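Local structure of 6-phosphogluconate dehydratase (Shewanella oneidensis, 2GP4) at residues M142-M154 with L607-T621. The protein probably catalyses the dehydration of 6-phosphogluconate to 2-keto-3-deoxy-6-phosphogluconate. Numbering follows the deposited sequence.
Sequences MELSLLSREVIAM and LRSNLSSPETGARST
The interface between the helical N-terminal and the β-rich C-terminal part of the chain is bridged here by R149 and E150 on helix 145-160, which grip the loop 617-621 through G617 O and through the backbone N and hydroxyl of S620. The guanidinium of R149 meets the carbonyl of G617 end-on: NH2 lies 2.7 Å and NH1 3.0 Å from G617 O, which sits in the guanidinium plane. The side-on edge of the same group goes to its neighbour in sequence, NE standing 2.9 Å from E150 OE2 in a salt bridge that NH2 reinforces. H326, on helix 322-333, takes a further bond from NH1, and L146 CD2 covers one guanidinium face. With an alanine here, G617 O is likely to lose both arginine donors and E150 OE2 its charge partner, while OE1 stays tied to S620.

The other carboxylate oxygen does different work. E150 folds back at chi2 (-65°), which brings OE1 to the S620 backbone N, 2.7 Å away and above the carboxylate plane, while S620 OG approaches the anti lone pair. A water joins OE2 to T621 OG1.

Apolar contacts continue toward the start of the helix. L147 CD2 packs 3.7 Å from L607 CB and also touches L611 CD2, and L146 CD1 rests 3.8 Å from A618 CB. Beyond them a second water links E143 O to R608 NE. With an ion pair binding a loop carbonyl, an N-H and a hydroxyl, and leucines packing alongside, this is a buried contact, probably interdomain, where helix 145-160 of the dehydratase N-terminal region meets the C-terminal loop.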
loop_
_atom_site.group_PDB
_atom_site.type_symbol
_atom_site.label_atom_id
_atom_site.label_comp_id
_atom_site.label_asym_id
_atom_site.label_seq_id
_atom_site.Cartn_x
_atom_site.Cartn_y
_atom_site.Cartn_z
HETATM N N MSE A 142 -0.801 -7.671 16.777
HETATM C CA MSE A 142 -0.534 -6.632 15.785
HETATM C C MSE A 142 0.966 -6.576 15.434
HETATM O O MSE A 142 1.344 -6.116 14.357
HETATM C CB MSE A 142 -1.085 -5.283 16.285
HETATM C CG MSE A 142 -0.849 -4.080 15.376
HETATM SE SE MSE A 142 -1.515 -4.298 13.546
HETATM C CE MSE A 142 0.065 -3.668 12.596
ATOM N N GLU A 143 1.808 -7.088 16.333
ATOM C CA GLU A 143 3.258 -7.165 16.101
ATOM C C GLU A 143 3.665 -8.280 15.119
ATOM O O GLU A 143 4.841 -8.412 14.788
ATOM C CB GLU A 143 4.020 -7.288 17.430
ATOM C CG GLU A 143 4.042 -5.996 18.257
ATOM C CD GLU A 143 4.606 -6.165 19.670
ATOM O OE1 GLU A 143 5.352 -7.138 19.931
ATOM O OE2 GLU A 143 4.310 -5.304 20.530
ATOM N N LEU A 144 2.690 -9.063 14.653
ATOM C CA LEU A 144 2.915 -10.110 13.647
ATOM C C LEU A 144 2.341 -9.765 12.266
ATOM O O LEU A 144 2.532 -10.515 11.300
ATOM C CB LEU A 144 2.315 -11.446 14.109
ATOM C CG LEU A 144 2.823 -12.142 15.374
ATOM C CD1 LEU A 144 2.150 -13.504 15.519
ATOM C CD2 LEU A 144 4.343 -12.286 15.368
ATOM N N SER A 145 1.637 -8.639 12.185
ATOM C CA SER A 145 0.919 -8.228 10.985
ATOM C C SER A 145 1.808 -8.049 9.748
ATOM O O SER A 145 1.490 -8.549 8.669
ATOM C CB SER A 145 0.130 -6.952 11.271
ATOM O OG SER A 145 -0.293 -6.332 10.071
ATOM N N LEU A 146 2.909 -7.329 9.908
ATOM C CA LEU A 146 3.856 -7.155 8.822
ATOM C C LEU A 146 4.528 -8.497 8.515
ATOM O O LEU A 146 4.669 -8.880 7.350
ATOM C CB LEU A 146 4.913 -6.120 9.204
ATOM C CG LEU A 146 5.736 -5.389 8.136
ATOM C CD1 LEU A 146 7.182 -5.341 8.600
ATOM C CD2 LEU A 146 5.648 -5.990 6.728
ATOM N N LEU A 147 4.926 -9.202 9.574
ATOM C CA LEU A 147 5.587 -10.483 9.458
ATOM C C LEU A 147 4.744 -11.543 8.756
ATOM O O LEU A 147 5.297 -12.444 8.122
ATOM C CB LEU A 147 6.007 -10.982 10.842
ATOM C CG LEU A 147 7.308 -10.413 11.409
ATOM C CD1 LEU A 147 7.359 -10.617 12.907
ATOM C CD2 LEU A 147 8.521 -11.041 10.718
ATOM N N SER A 148 3.418 -11.440 8.870
ATOM C CA SER A 148 2.513 -12.387 8.211
ATOM C C SER A 148 2.524 -12.285 6.682
ATOM O O SER A 148 2.200 -13.253 5.996
ATOM C CB SER A 148 1.082 -12.236 8.729
ATOM O OG SER A 148 0.539 -10.984 8.358
ATOM N N ARG A 149 2.883 -11.115 6.159
ATOM C CA ARG A 149 3.087 -10.956 4.719
ATOM C C ARG A 149 4.195 -11.888 4.238
ATOM O O ARG A 149 4.043 -12.560 3.221
ATOM C CB ARG A 149 3.428 -9.508 4.354
ATOM C CG ARG A 149 3.714 -9.304 2.870
ATOM C CD ARG A 149 4.362 -7.962 2.611
ATOM N NE ARG A 149 5.784 -7.957 2.958
ATOM C CZ ARG A 149 6.567 -6.880 2.933
ATOM N NH1 ARG A 149 6.083 -5.688 2.589
ATOM N NH2 ARG A 149 7.846 -6.997 3.268
ATOM N N GLU A 150 5.298 -11.927 4.983
ATOM C CA GLU A 150 6.425 -12.787 4.643
ATOM C C GLU A 150 6.021 -14.260 4.732
ATOM O O GLU A 150 6.415 -15.078 3.878
ATOM C CB GLU A 150 7.635 -12.488 5.537
ATOM C CG GLU A 150 8.093 -11.015 5.514
ATOM C CD GLU A 150 8.620 -10.596 4.153
ATOM O OE1 GLU A 150 9.807 -10.861 3.872
ATOM O OE2 GLU A 150 7.846 -10.017 3.358
ATOM N N VAL A 151 5.215 -14.583 5.746
ATOM C CA VAL A 151 4.723 -15.944 5.939
ATOM C C VAL A 151 3.818 -16.359 4.777
ATOM O O VAL A 151 3.978 -17.455 4.244
ATOM C CB VAL A 151 4.019 -16.122 7.307
ATOM C CG1 VAL A 151 3.469 -17.544 7.456
ATOM C CG2 VAL A 151 4.977 -15.805 8.443
ATOM N N ILE A 152 2.894 -15.476 4.384
ATOM C CA ILE A 152 1.992 -15.694 3.226
ATOM C C ILE A 152 2.775 -15.908 1.918
ATOM O O ILE A 152 2.457 -16.811 1.142
ATOM C CB ILE A 152 0.961 -14.520 3.065
ATOM C CG1 ILE A 152 -0.072 -14.553 4.199
ATOM C CG2 ILE A 152 0.248 -14.558 1.697
ATOM C CD1 ILE A 152 -0.730 -13.207 4.481
ATOM N N ALA A 153 3.792 -15.073 1.694
ATOM C CA ALA A 153 4.708 -15.214 0.560
ATOM C C ALA A 153 5.371 -16.595 0.499
ATOM O O ALA A 153 5.435 -17.219 -0.562
ATOM C CB ALA A 153 5.774 -14.114 0.599
HETATM N N MSE A 154 5.862 -17.062 1.643
HETATM C CA MSE A 154 6.510 -18.363 1.729
HETATM C C MSE A 154 5.506 -19.488 1.541
HETATM O O MSE A 154 5.785 -20.464 0.842
HETATM C CB MSE A 154 7.243 -18.522 3.063
HETATM C CG MSE A 154 8.318 -17.494 3.262
HETATM SE SE MSE A 154 9.230 -17.661 4.966
HETATM C CE MSE A 154 10.900 -18.359 4.325
ATOM N N LEU A 607 13.059 -14.028 11.378
ATOM C CA LEU A 607 12.488 -13.214 10.317
ATOM C C LEU A 607 12.466 -11.742 10.693
ATOM O O LEU A 607 12.893 -10.897 9.901
ATOM C CB LEU A 607 11.072 -13.678 9.960
ATOM C CG LEU A 607 10.871 -14.961 9.158
ATOM C CD1 LEU A 607 9.395 -15.094 8.810
ATOM C CD2 LEU A 607 11.738 -14.995 7.886
ATOM N N ARG A 608 11.960 -11.446 11.891
ATOM C CA ARG A 608 11.881 -10.077 12.410
ATOM C C ARG A 608 13.258 -9.410 12.421
ATOM O O ARG A 608 13.409 -8.246 12.053
ATOM C CB ARG A 608 11.301 -10.083 13.829
ATOM C CG ARG A 608 11.018 -8.704 14.412
ATOM C CD ARG A 608 10.766 -8.752 15.923
ATOM N NE ARG A 608 9.607 -9.582 16.269
ATOM C CZ ARG A 608 9.675 -10.783 16.846
ATOM N NH1 ARG A 608 10.848 -11.324 17.166
ATOM N NH2 ARG A 608 8.557 -11.440 17.114
ATOM N N SER A 609 14.254 -10.175 12.841
ATOM C CA SER A 609 15.613 -9.689 12.974
ATOM C C SER A 609 16.260 -9.358 11.625
ATOM O O SER A 609 17.209 -8.574 11.572
ATOM C CB SER A 609 16.450 -10.733 13.706
ATOM O OG SER A 609 17.703 -10.204 14.030
ATOM N N ASN A 610 15.739 -9.955 10.553
ATOM C CA ASN A 610 16.254 -9.767 9.199
ATOM C C ASN A 610 15.379 -8.876 8.309
ATOM O O ASN A 610 15.636 -8.736 7.118
ATOM C CB ASN A 610 16.483 -11.126 8.530
ATOM C CG ASN A 610 17.799 -11.767 8.943
ATOM O OD1 ASN A 610 18.866 -11.358 8.490
ATOM N ND2 ASN A 610 17.727 -12.778 9.802
ATOM N N LEU A 611 14.348 -8.270 8.891
ATOM C CA LEU A 611 13.495 -7.336 8.156
ATOM C C LEU A 611 14.301 -6.129 7.683
ATOM O O LEU A 611 15.023 -5.501 8.464
ATOM C CB LEU A 611 12.324 -6.883 9.024
ATOM C CG LEU A 611 10.906 -7.447 8.849
ATOM C CD1 LEU A 611 10.829 -8.771 8.074
ATOM C CD2 LEU A 611 10.196 -7.540 10.212
ATOM N N SER A 612 14.191 -5.816 6.399
ATOM C CA SER A 612 14.909 -4.677 5.846
ATOM C C SER A 612 14.188 -3.377 6.193
ATOM O O SER A 612 13.154 -3.387 6.852
ATOM C CB SER A 612 15.103 -4.834 4.331
ATOM O OG SER A 612 13.884 -4.685 3.634
ATOM N N SER A 613 14.759 -2.257 5.770
ATOM C CA SER A 613 14.195 -0.944 6.036
ATOM C C SER A 613 12.849 -0.785 5.324
ATOM O O SER A 613 12.652 -1.355 4.245
ATOM C CB SER A 613 15.157 0.108 5.514
ATOM O OG SER A 613 15.276 -0.016 4.106
ATOM N N PRO A 614 11.918 -0.017 5.922
ATOM C CA PRO A 614 10.658 0.329 5.252
ATOM C C PRO A 614 10.813 0.773 3.787
ATOM O O PRO A 614 10.016 0.365 2.935
ATOM C CB PRO A 614 10.119 1.473 6.111
ATOM C CG PRO A 614 10.630 1.157 7.481
ATOM C CD PRO A 614 11.982 0.539 7.290
ATOM N N GLU A 615 11.832 1.579 3.496
ATOM C CA GLU A 615 12.071 2.079 2.135
ATOM C C GLU A 615 12.464 0.959 1.160
ATOM O O GLU A 615 12.301 1.106 -0.057
ATOM C CB GLU A 615 13.124 3.197 2.151
ATOM C CG GLU A 615 13.532 3.729 0.779
ATOM C CD GLU A 615 14.248 5.068 0.835
ATOM O OE1 GLU A 615 15.019 5.311 1.792
ATOM O OE2 GLU A 615 14.047 5.878 -0.095
ATOM N N THR A 616 12.989 -0.144 1.699
ATOM C CA THR A 616 13.348 -1.315 0.893
ATOM C C THR A 616 12.277 -2.395 1.010
ATOM O O THR A 616 12.476 -3.529 0.560
ATOM C CB THR A 616 14.746 -1.899 1.259
ATOM O OG1 THR A 616 14.820 -2.148 2.667
ATOM C CG2 THR A 616 15.869 -0.935 0.845
ATOM N N GLY A 617 11.147 -2.029 1.619
ATOM C CA GLY A 617 9.961 -2.878 1.663
ATOM C C GLY A 617 9.774 -3.697 2.924
ATOM O O GLY A 617 8.833 -4.486 3.013
ATOM N N ALA A 618 10.659 -3.504 3.903
ATOM C CA ALA A 618 10.701 -4.334 5.119
ATOM C C ALA A 618 10.658 -5.833 4.797
ATOM O O ALA A 618 9.838 -6.590 5.342
ATOM C CB ALA A 618 9.593 -3.938 6.092
ATOM N N ARG A 619 11.550 -6.240 3.899
ATOM C CA ARG A 619 11.637 -7.615 3.413
ATOM C C ARG A 619 12.502 -8.442 4.345
ATOM O O ARG A 619 13.429 -7.921 4.959
ATOM C CB ARG A 619 12.286 -7.662 2.024
ATOM C CG ARG A 619 11.634 -6.822 0.930
ATOM C CD ARG A 619 12.274 -7.118 -0.429
ATOM N NE ARG A 619 13.701 -6.786 -0.446
ATOM C CZ ARG A 619 14.636 -7.484 -1.088
ATOM N NH1 ARG A 619 14.317 -8.575 -1.771
ATOM N NH2 ARG A 619 15.899 -7.093 -1.038
ATOM N N SER A 620 12.196 -9.732 4.442
ATOM C CA SER A 620 13.114 -10.706 5.019
ATOM C C SER A 620 13.568 -11.643 3.901
ATOM O O SER A 620 14.536 -12.391 4.046
ATOM C CB SER A 620 12.449 -11.494 6.153
ATOM O OG SER A 620 11.331 -12.227 5.674
ATOM N N THR A 621 12.860 -11.582 2.777
ATOM C CA THR A 621 13.129 -12.462 1.642
ATOM C C THR A 621 14.183 -11.879 0.704
ATOM O O THR A 621 14.555 -10.706 0.818
ATOM C CB THR A 621 11.843 -12.763 0.836
ATOM O OG1 THR A 621 11.244 -11.532 0.409
ATOM C CG2 THR A 621 10.841 -13.546 1.677
HETATM O O HOH W 1 6.959 -9.492 16.256
HETATM O O HOH W 2 9.084 -10.039 1.027
#